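Local coordinates for putative hemoglobin-like oxygen-binding protein (Pseudoalteromonas haloplanktis, PDB 4UUR), which binds a heme b group within a group II truncated globin fold and, like its family, probably binds or carries oxygen, at residues D48-P53 / D102-D107; S74-G79 / E128-S133; L82-A85 / H89-L92. One frame throughout, in Å; residues are numbered along the deposited sequence. Where two conformers were deposited one is given.

Contact 1. Residues D48-P53 / D102-D107; sequences DEYAKP and DQDLRD. With HEM (protoporphyrin IX containing Fe), chain C.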
# COMPACT_ATOMS: atom_id res chain seq x y z
N ASP A 48 0.65 -14.40 -5.99
CA ASP A 48 1.56 -14.23 -7.08
C ASP A 48 2.88 -14.76 -6.57
O ASP A 48 3.24 -14.54 -5.40
CB ASP A 48 1.67 -12.78 -7.49
CG ASP A 48 2.71 -12.56 -8.55
OD1 ASP A 48 3.92 -12.71 -8.26
OD2 ASP A 48 2.32 -12.20 -9.68
N GLU A 49 3.60 -15.46 -7.45
CA GLU A 49 4.77 -16.25 -7.05
C GLU A 49 5.87 -15.34 -6.62
O GLU A 49 6.37 -15.43 -5.51
CB GLU A 49 5.26 -17.19 -8.16
CG GLU A 49 6.43 -18.05 -7.71
CD GLU A 49 7.27 -18.64 -8.83
OE1 GLU A 49 7.06 -18.28 -10.02
OE2 GLU A 49 8.15 -19.48 -8.50
N TYR A 50 6.24 -14.41 -7.47
CA TYR A 50 7.32 -13.51 -7.12
C TYR A 50 7.18 -12.80 -5.76
O TYR A 50 8.17 -12.28 -5.27
CB TYR A 50 7.48 -12.49 -8.21
CG TYR A 50 8.45 -11.37 -7.92
CD1 TYR A 50 9.82 -11.59 -7.76
CD2 TYR A 50 7.99 -10.05 -7.86
CE1 TYR A 50 10.69 -10.51 -7.51
CE2 TYR A 50 8.84 -8.98 -7.63
CZ TYR A 50 10.18 -9.19 -7.46
OH TYR A 50 10.96 -8.06 -7.24
N ALA A 51 5.96 -12.71 -5.20
CA ALA A 51 5.76 -12.00 -3.92
C ALA A 51 5.53 -12.94 -2.71
O ALA A 51 5.30 -12.44 -1.57
CB ALA A 51 4.61 -11.00 -4.03
N LYS A 52 5.59 -14.25 -2.92
CA LYS A 52 5.49 -15.17 -1.78
C LYS A 52 6.33 -14.71 -0.59
O LYS A 52 5.85 -14.70 0.53
CB LYS A 52 5.80 -16.64 -2.15
CG LYS A 52 5.94 -17.56 -0.93
CD LYS A 52 5.80 -19.06 -1.21
N PRO A 53 7.58 -14.31 -0.81
CA PRO A 53 8.38 -13.92 0.34
C PRO A 53 7.77 -12.75 1.13
O PRO A 53 7.63 -12.83 2.33
CB PRO A 53 9.72 -13.57 -0.29
CG PRO A 53 9.77 -14.48 -1.49
CD PRO A 53 8.38 -14.37 -2.04
N ASP A 102 14.78 -5.54 2.74
CA ASP A 102 15.80 -5.24 1.71
C ASP A 102 15.18 -4.77 0.37
O ASP A 102 13.96 -4.69 0.22
CB ASP A 102 16.71 -6.46 1.47
CG ASP A 102 15.93 -7.68 1.05
OD1 ASP A 102 14.76 -7.50 0.67
OD2 ASP A 102 16.45 -8.82 1.14
N GLN A 103 16.04 -4.46 -0.61
CA GLN A 103 15.65 -4.07 -1.95
C GLN A 103 14.68 -5.08 -2.56
O GLN A 103 13.64 -4.74 -3.15
CB GLN A 103 16.93 -3.99 -2.84
CG GLN A 103 16.75 -3.41 -4.24
CD GLN A 103 16.19 -1.99 -4.21
OE1 GLN A 103 16.77 -1.10 -3.58
NE2 GLN A 103 15.04 -1.78 -4.87
N ASP A 104 15.03 -6.34 -2.42
CA ASP A 104 14.24 -7.41 -2.96
C ASP A 104 12.77 -7.34 -2.50
O ASP A 104 11.84 -7.52 -3.31
CB ASP A 104 14.91 -8.72 -2.57
CG ASP A 104 14.09 -9.93 -2.92
OD1 ASP A 104 13.38 -9.91 -3.96
OD2 ASP A 104 14.21 -10.92 -2.13
N LEU A 105 12.55 -7.09 -1.22
CA LEU A 105 11.21 -7.02 -0.67
C LEU A 105 10.52 -5.72 -1.06
O LEU A 105 9.32 -5.72 -1.28
CB LEU A 105 11.21 -7.21 0.85
CG LEU A 105 11.54 -8.60 1.37
CD1 LEU A 105 11.84 -8.54 2.88
CD2 LEU A 105 10.40 -9.57 1.08
N ARG A 106 11.26 -4.63 -1.12
CA ARG A 106 10.73 -3.40 -1.67
C ARG A 106 10.20 -3.58 -3.11
O ARG A 106 9.12 -3.07 -3.44
CB ARG A 106 11.78 -2.31 -1.68
CG ARG A 106 11.14 -0.93 -1.81
CD ARG A 106 11.83 -0.00 -2.81
NE ARG A 106 11.49 -0.33 -4.20
CZ ARG A 106 11.05 0.52 -5.13
NH1 ARG A 106 10.87 1.82 -4.93
NH2 ARG A 106 10.77 0.02 -6.31
N ASP A 107 10.94 -4.30 -3.93
CA ASP A 107 10.54 -4.49 -5.33
C ASP A 107 9.31 -5.37 -5.45
O ASP A 107 8.47 -5.10 -6.30
CB ASP A 107 11.69 -5.10 -6.14
CG ASP A 107 12.86 -4.14 -6.32
OD1 ASP A 107 12.71 -2.91 -6.31
OD2 ASP A 107 13.97 -4.66 -6.50
CHA HEM C . 2.44 -3.06 7.91
CHB HEM C . 5.79 -5.10 5.02
CHC HEM C . 6.00 -0.91 2.56
CHD HEM C . 2.07 0.58 4.83
C1A HEM C . 3.34 -3.95 7.36
C2A HEM C . 3.58 -5.24 7.84
C3A HEM C . 4.50 -5.82 7.02
C4A HEM C . 4.87 -4.88 6.02
CMA HEM C . 5.07 -7.22 7.14
CAA HEM C . 2.96 -5.92 9.05
CBA HEM C . 1.44 -5.96 9.00
CGA HEM C . 0.80 -7.16 9.67
O1A HEM C . 0.90 -8.34 9.28
O2A HEM C . 0.08 -6.92 10.65
C1B HEM C . 6.16 -4.09 4.11
C2B HEM C . 7.28 -4.18 3.23
C3B HEM C . 7.35 -2.99 2.54
C4B HEM C . 6.27 -2.17 3.09
CMB HEM C . 8.14 -5.42 3.08
CAB HEM C . 8.23 -2.37 1.50
CBB HEM C . 9.35 -2.91 1.15
C1C HEM C . 4.89 -0.15 2.88
C2C HEM C . 4.46 1.03 2.24
C3C HEM C . 3.35 1.46 2.92
C4C HEM C . 3.09 0.51 3.94
CMC HEM C . 5.18 1.69 1.07
CAC HEM C . 2.46 2.61 2.68
CBC HEM C . 2.54 3.36 1.59
C1D HEM C . 1.94 -0.30 5.86
C2D HEM C . 0.95 -0.06 6.91
C3D HEM C . 1.05 -1.07 7.75
C4D HEM C . 2.12 -1.91 7.23
CMD HEM C . -0.02 1.08 7.07
CAD HEM C . 0.27 -1.25 9.04
CBD HEM C . 1.18 -0.69 10.14
CGD HEM C . 0.56 -0.69 11.54
O1D HEM C . -0.53 -1.24 11.78
O2D HEM C . 1.12 -0.13 12.50
NA HEM C . 4.11 -3.77 6.21
NB HEM C . 5.62 -2.90 3.97
NC HEM C . 4.03 -0.45 3.86
ND HEM C . 2.58 -1.43 6.06
FE HEM C . 4.03 -2.12 5.08
O HOH W 1 13.15 -8.74 -6.15
O HOH W 2 2.58 -3.15 3.79
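Tyr50 and Pro53 reach across from a turn and short helix of this truncated globin to the first turns of helix 103-120. Walking along 48-53, Asp48 closes the turn before that helix: its carbonyl accepts from Ala51 N, while its OD2 bonds to the hydroxyl of Tyr111. Tyr50 does the polar work. With CG anti to the backbone N (chi1 173°), the ring is carried over to helix 103-120, where OH lies 3.2 Å from CB of Asp107. A long ring with a polar tip suits this exposed place because it brings the hydroxyl across to both Asp107 and a water. The ring plane is 18° from that of the Asp107 carboxylate. Water 1 lies 2.5 Å from Tyr50 OH, with the direction of that bond open, and donates to Asp104 OD1, also at 2.5 Å; both distances are short, and the water bridges the two segments where no direct hydrogen bond does. Asp104 OD1 is also gripped by Gln108 NE2, one turn further on, which limits where the carboxylate can swing. The ring of Tyr50 also meets that of Tyr111 edge-to-face. Three residues on, in the first turn of helix 52-56, Pro53 suits a place where a backbone N-H would have no helical partner, and presents CB to Leu105 CD2 at 4.3 Å, a modest apolar touch at the surface. Across from it, helix 103-120 is capped by Asp102, whose OD1 takes the N-H of Leu105 at 2.9 Å. The same helix start reaches the heme: CB of Arg106 packs 3.8 Å from CBB, the end carbon of a heme vinyl group.

Contact 2. Residues S74-G79 / E128-S133; sequences SGWLGG and EGLKQS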
# COMPACT_ATOMS: atom_id res chain seq x y z
N SER A 74 -7.13 5.87 3.01
CA SER A 74 -8.11 6.94 3.04
C SER A 74 -7.49 8.33 3.37
O SER A 74 -7.79 9.29 2.70
CB SER A 74 -9.24 6.66 4.00
OG SER A 74 -9.97 7.87 4.20
N GLY A 75 -6.60 8.43 4.35
CA GLY A 75 -5.98 9.70 4.62
C GLY A 75 -4.81 10.06 3.73
O GLY A 75 -4.65 11.19 3.33
N TRP A 76 -3.96 9.09 3.42
CA TRP A 76 -2.83 9.38 2.52
C TRP A 76 -3.29 9.91 1.15
O TRP A 76 -2.50 10.56 0.45
CB TRP A 76 -2.02 8.12 2.32
CG TRP A 76 -0.76 8.32 1.66
CD1 TRP A 76 0.35 8.86 2.20
CD2 TRP A 76 -0.39 7.89 0.33
NE1 TRP A 76 1.39 8.83 1.29
CE2 TRP A 76 0.95 8.25 0.13
CE3 TRP A 76 -1.08 7.23 -0.70
CZ2 TRP A 76 1.63 7.97 -1.06
CZ3 TRP A 76 -0.42 6.97 -1.88
CH2 TRP A 76 0.93 7.33 -2.05
N LEU A 77 -4.52 9.59 0.76
CA LEU A 77 -5.12 10.10 -0.51
C LEU A 77 -6.05 11.35 -0.34
O LEU A 77 -6.58 11.89 -1.32
CB LEU A 77 -5.90 8.98 -1.19
CG LEU A 77 -5.21 7.68 -1.60
CD1 LEU A 77 -6.27 6.62 -1.84
CD2 LEU A 77 -4.29 7.80 -2.81
N GLY A 78 -6.29 11.78 0.90
CA GLY A 78 -7.00 13.02 1.15
C GLY A 78 -8.42 12.80 1.55
O GLY A 78 -9.22 13.65 1.35
N GLY A 79 -8.76 11.62 2.05
CA GLY A 79 -10.08 11.36 2.60
C GLY A 79 -9.96 11.47 4.10
O GLY A 79 -9.00 12.03 4.60
N GLU A 128 0.41 7.34 -12.71
CA GLU A 128 1.88 7.51 -12.72
C GLU A 128 2.32 8.34 -11.49
O GLU A 128 3.35 8.07 -10.88
CB GLU A 128 2.34 8.18 -14.02
CG GLU A 128 3.85 8.32 -14.19
CD GLU A 128 4.60 6.99 -14.14
OE1 GLU A 128 4.09 5.96 -14.63
OE2 GLU A 128 5.72 6.97 -13.61
N GLY A 129 1.53 9.34 -11.14
CA GLY A 129 1.78 10.05 -9.88
C GLY A 129 1.78 9.12 -8.67
O GLY A 129 2.70 9.16 -7.82
N LEU A 130 0.79 8.24 -8.58
CA LEU A 130 0.70 7.34 -7.41
C LEU A 130 1.83 6.32 -7.39
O LEU A 130 2.41 6.06 -6.34
CB LEU A 130 -0.64 6.65 -7.32
CG LEU A 130 -1.77 7.64 -7.08
CD1 LEU A 130 -3.13 6.96 -7.25
CD2 LEU A 130 -1.66 8.27 -5.70
N LYS A 131 2.20 5.81 -8.55
CA LYS A 131 3.30 4.86 -8.62
C LYS A 131 4.61 5.43 -8.10
O LYS A 131 5.36 4.73 -7.43
CB LYS A 131 3.54 4.37 -10.06
CG LYS A 131 2.63 3.27 -10.54
CD LYS A 131 2.89 2.91 -12.00
CE LYS A 131 1.97 1.78 -12.43
NZ LYS A 131 1.93 1.55 -13.89
N GLN A 132 4.91 6.67 -8.48
CA GLN A 132 6.17 7.32 -8.09
C GLN A 132 6.14 7.56 -6.61
O GLN A 132 7.09 7.21 -5.94
CB GLN A 132 6.41 8.63 -8.86
CG GLN A 132 6.76 8.41 -10.33
CD GLN A 132 7.99 7.53 -10.50
OE1 GLN A 132 8.97 7.69 -9.78
NE2 GLN A 132 7.94 6.56 -11.42
N SER A 133 5.04 8.10 -6.09
CA SER A 133 4.96 8.43 -4.67
C SER A 133 4.97 7.19 -3.70
O SER A 133 5.63 7.21 -2.64
CB SER A 133 3.81 9.37 -4.42
OG SER A 133 2.57 8.77 -4.68
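Trp76 lays the far corner of its indole against the side chains of Leu130 and Ser133, joining the end of helix 63-76 to helix 124-141 in the globin fold. Its CG stands anti to the backbone N (chi1 -169°), and this sends the six-membered ring across the gap between the two helices; with Trp76 CA and Ser133 CA 10.6 Å apart, a long indole suits that gap. CZ3 meets Leu130 CD2 at 4.2 Å, and CH2 comes to 3.4 Å from Ser133 OG. Both partners approach the ring obliquely. Next along the chain, Leu77 adds a second apolar touch: its CD2 lies 3.9 Å from CD2 of Leu130, the two leucine side chains crossing at about a right angle, so one methyl of Leu130 serves both the tryptophan and the leucine. On its other flanks Leu77 packs on Pro24 and Tyr25, and Leu130 on Leu117, which carries the buried layer on into helix 24-27 and helix 103-120. Trp76 itself stacks with Phe72 and meets Phe134, and it comes within about 5 Å of the heme.

Directly after Leu77 the helix is ended by a Schellman motif. Gly78 has a positive phi of 102°, where a side chain would press on the preceding carbonyl; Gly79 N bonds back to Ser74 O at 2.6 Å and Gly78 N to Gly75 O at 3.0 Å. Serine fits position 133 because its small hydroxyl leaves room for the indole and can turn back to its own helix, where Ser133 OG lies 3.2 Å from Gly129 O and equally far from Leu130 O. No hydrogen bond crosses between the segments: their cohesion is dispersion and shape, with the serine's polarity directed largely to its own backbone.

Contact 3. Residues L82-A85 / H89-L92; sequences LFVA and HPML. With HEM (protoporphyrin IX containing Fe), chain C.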
# COMPACT_ATOMS: atom_id res chain seq x y z
N LEU A 82 -8.35 8.02 8.65
CA LEU A 82 -8.94 7.00 9.48
C LEU A 82 -7.83 6.33 10.28
O LEU A 82 -8.07 5.84 11.38
CB LEU A 82 -9.67 5.98 8.61
CG LEU A 82 -10.93 6.51 7.97
CD1 LEU A 82 -11.33 5.58 6.85
CD2 LEU A 82 -12.06 6.62 8.98
N PHE A 83 -6.63 6.31 9.71
CA PHE A 83 -5.44 5.74 10.34
C PHE A 83 -5.03 6.62 11.49
O PHE A 83 -5.09 6.19 12.64
CB PHE A 83 -4.26 5.61 9.35
CG PHE A 83 -3.07 4.85 9.90
CD1 PHE A 83 -2.09 5.50 10.62
CD2 PHE A 83 -2.95 3.47 9.70
CE1 PHE A 83 -1.00 4.80 11.13
CE2 PHE A 83 -1.86 2.77 10.20
CZ PHE A 83 -0.88 3.44 10.89
N VAL A 84 -4.64 7.86 11.18
CA VAL A 84 -4.25 8.79 12.24
C VAL A 84 -5.34 8.98 13.32
O VAL A 84 -5.01 9.26 14.46
CB VAL A 84 -3.83 10.17 11.71
CG1 VAL A 84 -3.22 11.00 12.85
CG2 VAL A 84 -2.82 10.05 10.59
N ALA A 85 -6.61 8.82 12.99
CA ALA A 85 -7.66 8.82 14.01
C ALA A 85 -7.49 7.65 14.96
O ALA A 85 -7.65 7.79 16.16
CB ALA A 85 -9.05 8.76 13.38
N HIS A 89 0.03 8.92 14.15
CA HIS A 89 0.79 9.26 12.94
C HIS A 89 1.51 8.07 12.27
O HIS A 89 2.11 7.25 12.96
CB HIS A 89 1.81 10.37 13.25
CG HIS A 89 1.19 11.68 13.63
ND1 HIS A 89 0.67 12.55 12.70
CD2 HIS A 89 0.99 12.25 14.84
CE1 HIS A 89 0.18 13.61 13.32
NE2 HIS A 89 0.37 13.46 14.62
N PRO A 90 1.47 7.98 10.93
CA PRO A 90 2.16 7.00 10.10
C PRO A 90 3.56 6.54 10.52
O PRO A 90 3.79 5.35 10.73
CB PRO A 90 2.23 7.70 8.76
CG PRO A 90 0.91 8.40 8.69
CD PRO A 90 0.53 8.76 10.10
N MET A 91 4.51 7.45 10.63
CA MET A 91 5.84 7.05 11.07
C MET A 91 6.19 5.73 10.39
O MET A 91 6.78 4.85 11.00
CB MET A 91 5.81 6.82 12.59
CG MET A 91 5.20 7.97 13.39
SD MET A 91 6.43 9.22 13.80
CE MET A 91 7.35 8.41 15.13
N LEU A 92 5.81 5.60 9.12
CA LEU A 92 5.91 4.31 8.45
C LEU A 92 7.29 3.69 8.56
O LEU A 92 7.37 2.48 8.78
CB LEU A 92 5.53 4.40 6.97
CG LEU A 92 4.07 4.73 6.68
CD1 LEU A 92 3.82 4.48 5.19
CD2 LEU A 92 3.10 3.95 7.56
CHA HEM C . 2.44 -3.06 7.91
CHB HEM C . 5.79 -5.10 5.02
CHC HEM C . 6.00 -0.91 2.56
CHD HEM C . 2.07 0.58 4.83
C1A HEM C . 3.34 -3.95 7.36
C2A HEM C . 3.58 -5.24 7.84
C3A HEM C . 4.50 -5.82 7.02
C4A HEM C . 4.87 -4.88 6.02
CMA HEM C . 5.07 -7.22 7.14
CAA HEM C . 2.96 -5.92 9.05
CBA HEM C . 1.44 -5.96 9.00
CGA HEM C . 0.80 -7.16 9.67
O1A HEM C . 0.90 -8.34 9.28
O2A HEM C . 0.08 -6.92 10.65
C1B HEM C . 6.16 -4.09 4.11
C2B HEM C . 7.28 -4.18 3.23
C3B HEM C . 7.35 -2.99 2.54
C4B HEM C . 6.27 -2.17 3.09
CMB HEM C . 8.14 -5.42 3.08
CAB HEM C . 8.23 -2.37 1.50
CBB HEM C . 9.35 -2.91 1.15
C1C HEM C . 4.89 -0.15 2.88
C2C HEM C . 4.46 1.03 2.24
C3C HEM C . 3.35 1.46 2.92
C4C HEM C . 3.09 0.51 3.94
CMC HEM C . 5.18 1.69 1.07
CAC HEM C . 2.46 2.61 2.68
CBC HEM C . 2.54 3.36 1.59
C1D HEM C . 1.94 -0.30 5.86
C2D HEM C . 0.95 -0.06 6.91
C3D HEM C . 1.05 -1.07 7.75
C4D HEM C . 2.12 -1.91 7.23
CMD HEM C . -0.02 1.08 7.07
CAD HEM C . 0.27 -1.25 9.04
CBD HEM C . 1.18 -0.69 10.14
CGD HEM C . 0.56 -0.69 11.54
O1D HEM C . -0.53 -1.24 11.78
O2D HEM C . 1.12 -0.13 12.50
NA HEM C . 4.11 -3.77 6.21
NB HEM C . 5.62 -2.90 3.97
NC HEM C . 4.03 -0.45 3.86
ND HEM C . 2.58 -1.43 6.06
FE HEM C . 4.03 -2.12 5.08
O HOH W 2 2.58 -3.15 3.79
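Val84 and Phe83 on one side, His89 and Pro90 on the other, pack the short helix 83-87 of the truncated globin against the loop that follows it and leads into helix 92-95. The aliphatic touch is that of Val84 CG2 on Pro90 CD, at 3.6 Å. Pro90 suits the spot, since its ring offers apolar carbons to the valine and restricts the backbone's phi.

Contacts of rings come next. The other branch of the valine, CG1, rests over one face of the His89 imidazole, 4.2 Å above its plane and displaced toward the rim. With CG1 anti to the backbone N (chi1 -171°), a beta-branched residue can serve both neighbours at once. Phe83 supplies the rest: its CE1 lies 4.0 Å from Pro90 CA, the carbonyl carbon of His89 sits at the ring edge, and on another side CE2 approaches the heme methyl CMD, also at 4.0 Å. The phenyl thus lies between the loop and the edge of the porphyrin, with Val68 and His87 as further neighbours.

A further heme contact comes from Leu92, at the start of helix 92-95. Buried between Phe72, Leu137 and Met141, it brings CD1 to 3.4 Å from the vinyl carbon CAC.

Backbone carbonyls here take bonds from side chains a few residues later in the chain. Arg95, a heme-binding residue, donates from NH1 to His89 O, and the carbonyl of Leu92 pairs with ND1 of His96, the axial ligand of the iron. Such a carbonyl partner would restrict rotation of the imidazole and may make it a stronger electron donor to the iron; the packing that places this loop may therefore bear on the proximal side of the heme.

In the fold
Contacts 1 and 3 lie on opposite sides of the chain's centre, their own centres about 25 Å apart, yet both touch the heme: 102-107 reaches one vinyl group, while 82-85 and 89-92 reach a ring methyl and the other vinyl. Contact 2 lies near the heme without touching it directly, the side chain of Trp76 being about 5 Å from it and about 11 Å from the side chain of the axial ligand His96. Contacts 2 and 3 adjoin directly, Ser74 CB meeting Leu82 CD1 at 3.7 Å. Contacts 1 and 2, centres 22 Å apart, interleave along the chain, each pairing an earlier helix with one of the two long C-terminal helices.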